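Local structure of aminotransferase (Psychrobacter arcticus 273-4, 3IF2) at residues L382-R385 with L386-K389; G429-V432 with I433-V437. The protein probably catalyses pyridoxal-phosphate-dependent transfer of amino groups between amino acids and oxo acids, perhaps as a valine-pyruvate transaminase. All blocks are in the same frame, centred on the assembly; numbering follows the deposited sequence.

Interaction 1: L382-R385 with L386-K389; sequences LYER and LKAK
Leu382 and Leu386, one turn apart on helix 379-388, form the densely packed side of this contact. CG of Leu382 lies 3.8 Å from CD1 of Leu386, and CD1 of Leu382 also meets the isobutyl group of Leu386, both side chains being buried. In the backbone, the N-H of Leu386 bonds almost straight to the carbonyl of Leu382 (N to O 3.0 Å, 171° at the hydrogen). One residue on, Lys387 N donates to Tyr383 O. The backbone bonding slackens at Lys389, whose N-H makes a weak bond to Arg385 O (N to O 3.3 Å, 128°).

Toward solvent the contact turns polar: Lys387 spans from the buried Tyr383 ring to the exposed Glu384. Its CG is turned opposite the main-chain nitrogen (chi1 178°) and its chain bends at the last two torsions, laying CE obliquely against the phenol of Tyr383, 3.5 Å from OH. The same bend turns NZ to Glu384, whose OE1 it meets at 3.0 Å in a salt bridge from above the carboxylate plane. An alanine in place of Lys387 would probably leave the Glu384 carboxylate without its cationic mate and uncover the hydroxyl end of the Tyr383 ring. Arg385, extended from CG to NE, forms a salt bridge through NE with Asp381.

Away from the cofactor site, the helix packs in what is probably the small domain, as in related aminotransferases: Leu382 and Leu386 rest on helix 423-441, Tyr383 reaches Leu20 and Leu24 of helix 16-29 and hydrogen-bonds Asp23 there, and Ile393, between strands 391-392 and 394-395, touches Tyr383 and Leu386.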
loop_
_atom_site.group_PDB
_atom_site.type_symbol
_atom_site.label_atom_id
_atom_site.label_comp_id
_atom_site.label_asym_id
_atom_site.label_seq_id
_atom_site.Cartn_x
_atom_site.Cartn_y
_atom_site.Cartn_z
ATOM N N LEU A 382 0.516 -34.835 0.768
ATOM C CA LEU A 382 -0.586 -34.920 -0.205
ATOM C C LEU A 382 -0.481 -33.774 -1.219
ATOM O O LEU A 382 -0.580 -34.004 -2.407
ATOM C CB LEU A 382 -1.959 -34.878 0.485
ATOM C CG LEU A 382 -3.230 -34.971 -0.367
ATOM C CD1 LEU A 382 -3.152 -36.202 -1.237
ATOM C CD2 LEU A 382 -4.496 -34.977 0.510
ATOM N N TYR A 383 -0.258 -32.559 -0.733
ATOM C CA TYR A 383 -0.059 -31.375 -1.594
ATOM C C TYR A 383 1.031 -31.582 -2.659
ATOM O O TYR A 383 0.827 -31.229 -3.814
ATOM C CB TYR A 383 0.233 -30.127 -0.745
ATOM C CG TYR A 383 0.912 -28.997 -1.479
ATOM C CD1 TYR A 383 0.175 -28.075 -2.227
ATOM C CD2 TYR A 383 2.306 -28.837 -1.418
ATOM C CE1 TYR A 383 0.815 -27.020 -2.916
ATOM C CE2 TYR A 383 2.953 -27.790 -2.101
ATOM C CZ TYR A 383 2.201 -26.898 -2.848
ATOM O OH TYR A 383 2.842 -25.892 -3.505
ATOM N N GLU A 384 2.165 -32.163 -2.257
ATOM C CA GLU A 384 3.291 -32.431 -3.172
ATOM C C GLU A 384 2.914 -33.449 -4.241
ATOM O O GLU A 384 3.268 -33.280 -5.406
ATOM C CB GLU A 384 4.546 -32.922 -2.414
ATOM C CG GLU A 384 5.173 -31.908 -1.437
ATOM C CD GLU A 384 5.822 -30.678 -2.089
ATOM O OE1 GLU A 384 6.251 -30.763 -3.265
ATOM O OE2 GLU A 384 5.924 -29.626 -1.402
ATOM N N ARG A 385 2.203 -34.499 -3.839
ATOM C CA ARG A 385 1.771 -35.556 -4.772
ATOM C C ARG A 385 0.763 -35.054 -5.794
ATOM O O ARG A 385 0.876 -35.382 -6.978
ATOM C CB ARG A 385 1.197 -36.752 -4.022
ATOM C CG ARG A 385 2.257 -37.542 -3.280
ATOM C CD ARG A 385 1.620 -38.429 -2.241
ATOM N NE ARG A 385 2.631 -39.014 -1.360
ATOM C CZ ARG A 385 2.943 -40.308 -1.234
ATOM N NH1 ARG A 385 2.293 -41.279 -1.893
ATOM N NH2 ARG A 385 3.906 -40.633 -0.371
ATOM N N LEU A 386 -0.212 -34.273 -5.323
ATOM C CA LEU A 386 -1.213 -33.636 -6.196
ATOM C C LEU A 386 -0.543 -32.625 -7.147
ATOM O O LEU A 386 -0.880 -32.598 -8.338
ATOM C CB LEU A 386 -2.323 -32.964 -5.375
ATOM C CG LEU A 386 -3.201 -33.846 -4.489
ATOM C CD1 LEU A 386 -4.031 -32.994 -3.545
ATOM C CD2 LEU A 386 -4.080 -34.753 -5.326
ATOM N N LYS A 387 0.410 -31.831 -6.632
ATOM C CA LYS A 387 1.158 -30.833 -7.448
ATOM C C LYS A 387 1.895 -31.484 -8.626
ATOM O O LYS A 387 1.890 -30.924 -9.733
ATOM C CB LYS A 387 2.128 -29.999 -6.583
ATOM C CG LYS A 387 3.002 -28.958 -7.340
ATOM C CD LYS A 387 3.614 -27.876 -6.414
ATOM C CE LYS A 387 4.482 -28.464 -5.285
ATOM N NZ LYS A 387 5.724 -29.170 -5.726
ATOM N N ALA A 388 2.506 -32.649 -8.371
ATOM C CA ALA A 388 3.196 -33.455 -9.399
ATOM C C ALA A 388 2.217 -34.076 -10.427
ATOM O O ALA A 388 2.662 -34.465 -11.507
ATOM C CB ALA A 388 4.091 -34.556 -8.747
ATOM N N LYS A 389 0.917 -34.193 -10.079
ATOM C CA LYS A 389 -0.162 -34.667 -10.988
ATOM C C LYS A 389 -1.067 -33.505 -11.497
ATOM O O LYS A 389 -2.226 -33.722 -11.900
ATOM C CB LYS A 389 -0.995 -35.783 -10.319
ATOM C CG LYS A 389 -0.151 -36.979 -9.847
ATOM C CD LYS A 389 -0.980 -38.138 -9.260
ATOM C CE LYS A 389 -1.408 -39.146 -10.333
ATOM N NZ LYS A 389 -0.280 -39.979 -10.873
#

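Interaction 2: G429-V432 with I433-V437; sequences GIKV and IGEVV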
loop_
_atom_site.group_PDB
_atom_site.type_symbol
_atom_site.label_atom_id
_atom_site.label_comp_id
_atom_site.label_asym_id
_atom_site.label_seq_id
_atom_site.Cartn_x
_atom_site.Cartn_y
_atom_site.Cartn_z
ATOM N N GLY A 429 -10.129 -31.723 -10.831
ATOM C CA GLY A 429 -9.361 -31.642 -9.592
ATOM C C GLY A 429 -9.825 -32.626 -8.545
ATOM O O GLY A 429 -9.011 -33.362 -8.000
ATOM N N ILE A 430 -11.134 -32.647 -8.288
ATOM C CA ILE A 430 -11.726 -33.578 -7.319
ATOM C C ILE A 430 -11.540 -35.039 -7.779
ATOM O O ILE A 430 -11.305 -35.906 -6.933
ATOM C CB ILE A 430 -13.198 -33.237 -7.008
ATOM C CG1 ILE A 430 -13.267 -31.917 -6.255
ATOM C CG2 ILE A 430 -13.865 -34.316 -6.150
ATOM C CD1 ILE A 430 -14.656 -31.385 -6.133
ATOM N N LYS A 431 -11.612 -35.301 -9.093
ATOM C CA LYS A 431 -11.358 -36.654 -9.643
ATOM C C LYS A 431 -9.955 -37.152 -9.222
ATOM O O LYS A 431 -9.833 -38.265 -8.720
ATOM C CB LYS A 431 -11.506 -36.688 -11.184
ATOM C CG LYS A 431 -11.422 -38.084 -11.859
ATOM C CD LYS A 431 -11.466 -37.941 -13.393
ATOM C CE LYS A 431 -11.446 -39.271 -14.138
ATOM N NZ LYS A 431 -10.230 -40.084 -13.824
ATOM N N VAL A 432 -8.938 -36.295 -9.393
ATOM C CA VAL A 432 -7.536 -36.607 -9.035
ATOM C C VAL A 432 -7.380 -36.715 -7.514
ATOM O O VAL A 432 -6.732 -37.647 -7.037
ATOM C CB VAL A 432 -6.513 -35.568 -9.621
ATOM C CG1 VAL A 432 -5.068 -35.937 -9.249
ATOM C CG2 VAL A 432 -6.648 -35.478 -11.139
ATOM N N ILE A 433 -7.968 -35.776 -6.769
ATOM C CA ILE A 433 -7.992 -35.828 -5.291
ATOM C C ILE A 433 -8.601 -37.147 -4.813
ATOM O O ILE A 433 -8.073 -37.770 -3.896
ATOM C CB ILE A 433 -8.775 -34.649 -4.659
ATOM C CG1 ILE A 433 -8.000 -33.329 -4.829
ATOM C CG2 ILE A 433 -9.032 -34.886 -3.157
ATOM C CD1 ILE A 433 -8.813 -32.079 -4.537
ATOM N N GLY A 434 -9.676 -37.588 -5.460
ATOM C CA GLY A 434 -10.317 -38.840 -5.110
ATOM C C GLY A 434 -9.443 -40.056 -5.361
ATOM O O GLY A 434 -9.320 -40.923 -4.490
ATOM N N GLU A 435 -8.828 -40.117 -6.543
ATOM C CA GLU A 435 -7.976 -41.250 -6.924
ATOM C C GLU A 435 -6.779 -41.374 -5.988
ATOM O O GLU A 435 -6.581 -42.433 -5.392
ATOM C CB GLU A 435 -7.541 -41.161 -8.399
ATOM C CG GLU A 435 -8.687 -41.510 -9.382
ATOM C CD GLU A 435 -8.413 -41.123 -10.834
ATOM O OE1 GLU A 435 -7.823 -40.041 -11.078
ATOM O OE2 GLU A 435 -8.830 -41.882 -11.742
ATOM N N VAL A 436 -6.049 -40.272 -5.807
ATOM C CA VAL A 436 -4.856 -40.261 -4.944
ATOM C C VAL A 436 -5.174 -40.669 -3.490
ATOM O O VAL A 436 -4.490 -41.554 -2.944
ATOM C CB VAL A 436 -4.103 -38.904 -5.012
ATOM C CG1 VAL A 436 -2.973 -38.833 -3.981
ATOM C CG2 VAL A 436 -3.558 -38.679 -6.428
ATOM N N VAL A 437 -6.233 -40.079 -2.922
ATOM C CA VAL A 437 -6.636 -40.335 -1.526
ATOM C C VAL A 437 -7.192 -41.742 -1.304
ATOM O O VAL A 437 -6.862 -42.381 -0.305
ATOM C CB VAL A 437 -7.627 -39.256 -0.995
ATOM C CG1 VAL A 437 -8.217 -39.653 0.359
ATOM C CG2 VAL A 437 -6.933 -37.887 -0.904
HETATM O O HOH W 1 -9.172 -42.574 -14.351
#
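Ile433 lays its CG1 and CD1 over the carbonyl of Gly429, one turn back, with CG1 3.3 Å from Gly429 O. CG1 stands anti to its own carbonyl carbon (chi1 -71°), which swings the ethyl arm back along the helix to the glycine. The same oxygen takes the N-H of Ile433 in the carbonyl plane, N to O 2.9 Å, with 170° at the hydrogen. Gly434 N follows with a bond to Ile430 O, Glu435 N with one to Lys431 O, and Val436 N reaches Val432 O at 3.0 Å, nearly straight. A methyl of Val436, CG2, also leans on that oxygen, but its approach to Val432 CG1 is loose at 4.2 Å.

These are successive i to i+4 bonds of helix 423-441, the long C-terminal helix of a class I and II aminotransferase chain. It is amphipathic here: Ile430 packs on Leu347 and Leu348 of helix 324-351, whereas Ile433 meets Ile393 and Val436 meets Leu382 and Leu386 of helix 379-388.

The exposed side carries an i to i+4 salt bridge. Lys431 runs extended as far as CE, then its last torsion bends (chi4 -59°) and brings NZ within 3.1 Å of Glu435 OE2, a weak hydrogen bond. The two side chains cross at an angle, and the stem of Glu435 passes over the carbonyl of Lys431, CG lying 3.5 Å from Lys431 O. A water spans the ion pair, accepting from Lys431 NZ and donating to Glu435 OE2 at 2.7 Å from that oxygen.

Following the chain from the N terminus, interaction 1 comes first, at the C-terminal end of helix 379-388, and interaction 2 follows within helix 423-441. Each joins consecutive turns of a single helix, so neither closes a long loop; they stand in series, without nesting or crossing. Between them the chain passes through short strands 391-392 and 394-395 and the longer strand 414-418 before helix 423-441 packs against helix 379-388. The two centres lie 10 Å apart, and the helices meet through aliphatic groups: Leu382 CD1 is 3.8 Å from Val436 CG1, Leu382 also reaches Val437, and the stem of Lys389 touches Val436. The apolar sides thus face each other while both salt bridges lie outside this seam.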